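Local coordinates for protein alanine racemase (Acinetobacter baumannii, PDB 4QHR) that belongs to the alanine racemase family of two-domain enzymes, pairing a TIM-barrel domain with a beta-rich C-terminal domain and carrying a covalently bound pyridoxal phosphate, at residues A[6-11]-A[232-237]; A[285-290]-A[320-325]. All coordinates share one frame; numbering follows the deposited sequence.

Contact 1: A[6-11]-A[232-237]; sequences VYIDRQ and PVMTFT
Tyr7 turns the edge of its ring to the strand 234-237: Thr235 O and Thr237 OG1 both lie at that edge, close to the ring plane, and CE1 comes within 3.4 Å of Thr237 OG1. CG of Tyr7 stands beside its own backbone N (chi1 -64°), which swings the ring along the neighbouring strand towards Thr237, and the two side chains meet at about a right angle. Thr235 CB faces Tyr7 CB on the same side of the sheet. The opposite side is apolar. There Val6 straddles two partners: CG1 points at Met234 CG, 4.0 Å away, with the sulfur equally near, while CG2 meets the Phe236 ring obliquely at CD1 (3.8 Å). Trp323 touches Met234, and its ring meets that of Phe236 with the planes at about 60°. Strand 6-8 and strand 234-237 are antiparallel, their axes 4.7 Å apart, and they bring the start of the chain, just before helix 10-23, against strand 234-246; strand 352-355 pairs with the other edge of strand 4-8. The N-terminal strand thus belongs to the mixed sheet of the C-terminal domain, as in the alanine racemase fold, and not to the TIM barrel. Tyr7 and Thr235 form the hydrogen-bonded pair: Tyr7 N reaches Thr235 O at 2.9 Å in a nearly straight bond, and Thr235 N returns a more bent one to Tyr7 O. One more backbone bond, Asp9 N to Val233 O (3.0 Å), follows past the paired strands, where Ile8 CG2 lies against Val233 CG1 (3.7 Å). Asp9 then N-caps helix 10-23, its OD1 accepting from Ala12 N and, weakly, from Gln11 N.

Contact 2: A[285-290]-A[320-325]; sequences NFVAID and VELWGN
Val287 leans its whole branched side chain on the strand 320-321 and the corner that follows. Its CB sits 3.4 Å from Glu321 O, the carbonyl oxygen that also accepts the hydrogen bond of the next residue along, Ala288. From CB the two methyls part. CG2, between the backbone N and the carbonyl carbon, packs on Val320 CG1 at 3.6 Å, the two valines crossing at a slant; CG1, beside the backbone N (chi1 -57°), goes the other way to Leu322 CD2 at 3.7 Å, those two side chains lying side by side and pointing the same way. Val320 is shared, since its second methyl, CG2, receives Ile289 CD1 at 3.6 Å. Ile307 of strand 305-308 touches both Val287 and Ile289, and these two and Val320 are all buried. Ala288 and Glu321 make the single antiparallel bridge, a hydrogen-bonded pair: Ala288 N to Glu321 O is 3.0 Å and Glu321 N to Ala288 O 2.9 Å. The Glu321 carboxylate is taken up by His326 and by Arg327 N. Beyond the bridge a water replaces direct pairing, donating to Phe286 O (2.7 Å) and Leu322 O and accepting from Asn285 ND2, so it links Asn285 and Phe286 to Leu322, where the chain turns. Leu322 and Trp323 both face Phe236 of the adjoining strand 234-246, a classic beta bulge in the mixed beta sheet of the C-terminal domain of alanine racemases.

Contacts 1 and 2 are neighbours in one mixed sheet, their centres about 13 Å apart, because strand 234-246 pairs with strand 4-8 on one edge and with strand 319-321 on the other. The join is made by Phe236: its N lies 2.7 Å from Trp323 O and its O 2.7 Å from Leu322 N, both probable hydrogen bonds. Packing adds Thr237 CB on Val320 O (3.5 Å) and Met234 SD beside Trp323 NE1 (3.5 Å). In contact 1 Met234 also touches His40, six residues after Lys34 in the sequence, the lysine that carries pyridoxal phosphate. Contact 2 continues the sheet further into the C-terminal domain.

Contact 1: A[6-11]-A[232-237]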
loop_
_atom_site.group_PDB
_atom_site.type_symbol
_atom_site.label_atom_id
_atom_site.label_comp_id
_atom_site.label_asym_id
_atom_site.label_seq_id
_atom_site.Cartn_x
_atom_site.Cartn_y
_atom_site.Cartn_z
ATOM N N VAL A 6 -12.471 -2.711 -4.914
ATOM C CA VAL A 6 -12.245 -1.274 -5.049
ATOM C C VAL A 6 -13.133 -0.835 -6.217
ATOM O O VAL A 6 -12.898 -1.263 -7.357
ATOM C CB VAL A 6 -10.797 -0.958 -5.358
ATOM C CG1 VAL A 6 -10.614 0.500 -5.789
ATOM C CG2 VAL A 6 -9.874 -1.279 -4.158
ATOM N N TYR A 7 -14.136 -0.032 -5.904
ATOM C CA TYR A 7 -15.137 0.488 -6.857
ATOM C C TYR A 7 -14.808 1.926 -7.131
ATOM O O TYR A 7 -14.511 2.659 -6.195
ATOM C CB TYR A 7 -16.556 0.495 -6.251
ATOM C CG TYR A 7 -17.117 -0.852 -5.910
ATOM C CD1 TYR A 7 -16.916 -1.411 -4.650
ATOM C CD2 TYR A 7 -17.833 -1.553 -6.812
ATOM C CE1 TYR A 7 -17.429 -2.639 -4.314
ATOM C CE2 TYR A 7 -18.329 -2.788 -6.494
ATOM C CZ TYR A 7 -18.128 -3.320 -5.234
ATOM O OH TYR A 7 -18.619 -4.539 -4.891
ATOM N N ILE A 8 -14.909 2.321 -8.387
ATOM C CA ILE A 8 -14.622 3.677 -8.830
ATOM C C ILE A 8 -15.839 4.257 -9.551
ATOM O O ILE A 8 -16.203 3.772 -10.639
ATOM C CB ILE A 8 -13.393 3.692 -9.795
ATOM C CG1 ILE A 8 -12.181 2.990 -9.193
ATOM C CG2 ILE A 8 -13.038 5.133 -10.161
ATOM C CD1 ILE A 8 -11.579 3.762 -7.999
ATOM N N ASP A 9 -16.446 5.290 -8.980
ATOM C CA ASP A 9 -17.674 5.969 -9.493
ATOM C C ASP A 9 -17.314 7.082 -10.489
ATOM O O ASP A 9 -16.808 8.122 -10.096
ATOM C CB ASP A 9 -18.461 6.448 -8.285
ATOM C CG ASP A 9 -19.702 7.281 -8.599
ATOM O OD1 ASP A 9 -20.151 7.502 -9.742
ATOM O OD2 ASP A 9 -20.260 7.736 -7.562
ATOM N N ARG A 10 -17.556 6.806 -11.782
ATOM C CA ARG A 10 -17.235 7.741 -12.914
ATOM C C ARG A 10 -18.088 9.002 -12.840
ATOM O O ARG A 10 -17.652 10.088 -13.140
ATOM C CB ARG A 10 -17.450 7.059 -14.295
ATOM N N GLN A 11 -19.308 8.884 -12.384
ATOM C CA GLN A 11 -20.170 10.084 -12.290
ATOM C C GLN A 11 -19.688 11.051 -11.192
ATOM O O GLN A 11 -19.804 12.259 -11.316
ATOM C CB GLN A 11 -21.627 9.715 -12.057
ATOM C CG GLN A 11 -22.227 8.852 -13.198
ATOM C CD GLN A 11 -21.610 7.439 -13.325
ATOM O OE1 GLN A 11 -21.172 6.813 -12.320
ATOM N NE2 GLN A 11 -21.550 6.931 -14.565
ATOM N N PRO A 232 -17.365 11.359 -2.947
ATOM C CA PRO A 232 -16.330 10.300 -2.891
ATOM C C PRO A 232 -16.373 9.432 -4.139
ATOM O O PRO A 232 -17.454 8.964 -4.554
ATOM C CB PRO A 232 -16.711 9.507 -1.635
ATOM C CG PRO A 232 -17.391 10.503 -0.762
ATOM C CD PRO A 232 -18.105 11.467 -1.681
ATOM N N VAL A 233 -15.216 9.181 -4.725
ATOM C CA VAL A 233 -15.152 8.394 -5.940
ATOM C C VAL A 233 -14.931 6.896 -5.614
ATOM O O VAL A 233 -15.558 5.995 -6.225
ATOM C CB VAL A 233 -14.047 8.949 -6.834
ATOM C CG1 VAL A 233 -13.755 8.019 -8.025
ATOM C CG2 VAL A 233 -14.380 10.342 -7.312
ATOM N N MET A 234 -14.027 6.612 -4.686
ATOM C CA MET A 234 -13.682 5.252 -4.343
ATOM C C MET A 234 -14.510 4.718 -3.168
ATOM O O MET A 234 -14.560 5.358 -2.109
ATOM C CB MET A 234 -12.193 5.143 -3.936
ATOM C CG MET A 234 -11.742 3.731 -3.666
ATOM S SD MET A 234 -10.065 3.437 -3.068
ATOM C CE MET A 234 -9.064 4.219 -4.344
ATOM N N THR A 235 -15.082 3.532 -3.369
ATOM C CA THR A 235 -15.557 2.701 -2.257
ATOM C C THR A 235 -14.700 1.443 -2.136
ATOM O O THR A 235 -14.497 0.689 -3.135
ATOM C CB THR A 235 -17.028 2.348 -2.436
ATOM O OG1 THR A 235 -17.739 3.562 -2.661
ATOM C CG2 THR A 235 -17.569 1.722 -1.145
ATOM N N PHE A 236 -14.205 1.175 -0.929
ATOM C CA PHE A 236 -13.311 0.030 -0.676
ATOM C C PHE A 236 -14.130 -0.914 0.218
ATOM O O PHE A 236 -14.491 -0.556 1.344
ATOM C CB PHE A 236 -12.035 0.551 0.004
ATOM C CG PHE A 236 -10.937 -0.481 0.263
ATOM C CD1 PHE A 236 -10.774 -1.657 -0.496
ATOM C CD2 PHE A 236 -10.013 -0.225 1.249
ATOM C CE1 PHE A 236 -9.723 -2.540 -0.213
ATOM C CE2 PHE A 236 -8.984 -1.097 1.543
ATOM C CZ PHE A 236 -8.844 -2.256 0.822
ATOM N N THR A 237 -14.442 -2.105 -0.311
ATOM C CA THR A 237 -15.227 -3.114 0.426
ATOM C C THR A 237 -14.574 -4.480 0.635
ATOM O O THR A 237 -13.628 -4.862 -0.026
ATOM C CB THR A 237 -16.625 -3.332 -0.205
ATOM O OG1 THR A 237 -16.531 -4.116 -1.407
ATOM C CG2 THR A 237 -17.311 -1.973 -0.462
#

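Contact 2: A[285-290]-A[320-325]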
loop_
_atom_site.group_PDB
_atom_site.type_symbol
_atom_site.label_atom_id
_atom_site.label_comp_id
_atom_site.label_asym_id
_atom_site.label_seq_id
_atom_site.Cartn_x
_atom_site.Cartn_y
_atom_site.Cartn_z
ATOM N N ASN A 285 -11.008 3.265 15.047
ATOM C CA ASN A 285 -11.457 3.314 13.677
ATOM C C ASN A 285 -12.745 2.495 13.560
ATOM O O ASN A 285 -13.015 1.618 14.406
ATOM C CB ASN A 285 -10.357 2.744 12.759
ATOM C CG ASN A 285 -10.670 2.969 11.304
ATOM O OD1 ASN A 285 -11.236 4.000 10.953
ATOM N ND2 ASN A 285 -10.418 1.951 10.460
ATOM N N PHE A 286 -13.524 2.790 12.526
ATOM C CA PHE A 286 -14.803 2.167 12.285
ATOM C C PHE A 286 -14.888 1.714 10.836
ATOM O O PHE A 286 -14.214 2.272 9.967
ATOM C CB PHE A 286 -15.935 3.165 12.595
ATOM C CG PHE A 286 -15.966 3.601 14.045
ATOM C CD1 PHE A 286 -15.202 4.652 14.446
ATOM C CD2 PHE A 286 -16.742 2.928 14.988
ATOM C CE1 PHE A 286 -15.169 5.045 15.796
ATOM C CE2 PHE A 286 -16.734 3.322 16.324
ATOM C CZ PHE A 286 -15.925 4.388 16.721
ATOM N N VAL A 287 -15.733 0.718 10.596
ATOM C CA VAL A 287 -16.201 0.381 9.262
ATOM C C VAL A 287 -17.722 0.667 9.175
ATOM O O VAL A 287 -18.401 0.828 10.205
ATOM C CB VAL A 287 -15.935 -1.057 8.888
ATOM C CG1 VAL A 287 -14.445 -1.369 8.992
ATOM C CG2 VAL A 287 -16.721 -2.048 9.781
ATOM N N ALA A 288 -18.253 0.679 7.963
ATOM C CA ALA A 288 -19.676 0.946 7.749
ATOM C C ALA A 288 -20.338 -0.340 7.300
ATOM O O ALA A 288 -19.875 -0.990 6.338
ATOM C CB ALA A 288 -19.859 2.035 6.727
ATOM N N ILE A 289 -21.383 -0.746 8.008
ATOM C CA ILE A 289 -22.119 -1.987 7.700
ATOM C C ILE A 289 -23.603 -1.744 7.991
ATOM O O ILE A 289 -23.925 -1.291 9.091
ATOM C CB ILE A 289 -21.723 -3.174 8.637
ATOM C CG1 ILE A 289 -20.237 -3.451 8.574
ATOM C CG2 ILE A 289 -22.558 -4.424 8.298
ATOM C CD1 ILE A 289 -19.749 -4.553 9.494
ATOM N N ASP A 290 -24.479 -2.058 7.033
ATOM C CA ASP A 290 -25.938 -2.084 7.223
ATOM C C ASP A 290 -26.443 -0.704 7.739
ATOM O O ASP A 290 -27.376 -0.647 8.555
ATOM C CB ASP A 290 -26.324 -3.245 8.189
ATOM C CG ASP A 290 -27.856 -3.527 8.222
ATOM O OD1 ASP A 290 -28.467 -3.596 7.155
ATOM O OD2 ASP A 290 -28.449 -3.666 9.318
ATOM N N VAL A 320 -19.045 -5.116 3.867
ATOM C CA VAL A 320 -18.467 -4.217 4.847
ATOM C C VAL A 320 -17.672 -3.122 4.097
ATOM O O VAL A 320 -16.825 -3.457 3.241
ATOM C CB VAL A 320 -17.491 -4.981 5.762
ATOM C CG1 VAL A 320 -16.767 -4.045 6.735
ATOM C CG2 VAL A 320 -18.242 -6.057 6.533
ATOM N N GLU A 321 -17.985 -1.863 4.379
ATOM C CA GLU A 321 -17.344 -0.739 3.735
ATOM C C GLU A 321 -16.185 -0.226 4.571
ATOM O O GLU A 321 -16.370 0.201 5.726
ATOM C CB GLU A 321 -18.357 0.386 3.489
ATOM C CG GLU A 321 -17.723 1.655 2.900
ATOM C CD GLU A 321 -18.777 2.746 2.674
ATOM O OE1 GLU A 321 -19.906 2.360 2.281
ATOM O OE2 GLU A 321 -18.502 3.933 2.929
ATOM N N LEU A 322 -14.983 -0.238 3.994
ATOM C CA LEU A 322 -13.806 0.250 4.695
ATOM C C LEU A 322 -13.671 1.740 4.509
ATOM O O LEU A 322 -13.370 2.466 5.445
ATOM C CB LEU A 322 -12.587 -0.505 4.238
ATOM C CG LEU A 322 -12.888 -1.984 4.433
ATOM C CD1 LEU A 322 -12.140 -2.755 3.415
ATOM C CD2 LEU A 322 -12.671 -2.395 5.884
ATOM N N TRP A 323 -13.949 2.224 3.311
ATOM C CA TRP A 323 -14.250 3.611 3.138
ATOM C C TRP A 323 -15.006 3.796 1.865
ATOM O O TRP A 323 -15.009 2.897 1.002
ATOM C CB TRP A 323 -12.980 4.463 3.170
ATOM C CG TRP A 323 -11.896 4.161 2.165
ATOM C CD1 TRP A 323 -11.873 4.525 0.834
ATOM C CD2 TRP A 323 -10.627 3.592 2.440
ATOM N NE1 TRP A 323 -10.668 4.153 0.276
ATOM C CE2 TRP A 323 -9.899 3.574 1.246
ATOM C CE3 TRP A 323 -10.046 3.047 3.593
ATOM C CZ2 TRP A 323 -8.608 3.047 1.165
ATOM C CZ3 TRP A 323 -8.762 2.527 3.503
ATOM C CH2 TRP A 323 -8.060 2.553 2.289
ATOM N N GLY A 324 -15.693 4.933 1.761
ATOM C CA GLY A 324 -16.531 5.245 0.607
ATOM C C GLY A 324 -17.510 6.366 0.970
ATOM O O GLY A 324 -17.127 7.361 1.545
ATOM N N ASN A 325 -18.779 6.220 0.625
ATOM C CA ASN A 325 -19.738 7.295 0.951
ATOM C C ASN A 325 -20.236 7.307 2.415
ATOM O O ASN A 325 -20.782 8.332 2.876
ATOM C CB ASN A 325 -20.943 7.204 0.054
ATOM C CG ASN A 325 -20.654 7.616 -1.353
ATOM O OD1 ASN A 325 -20.577 6.768 -2.276
ATOM N ND2 ASN A 325 -20.488 8.889 -1.545
HETATM O O HOH W 1 -12.409 1.557 8.056
#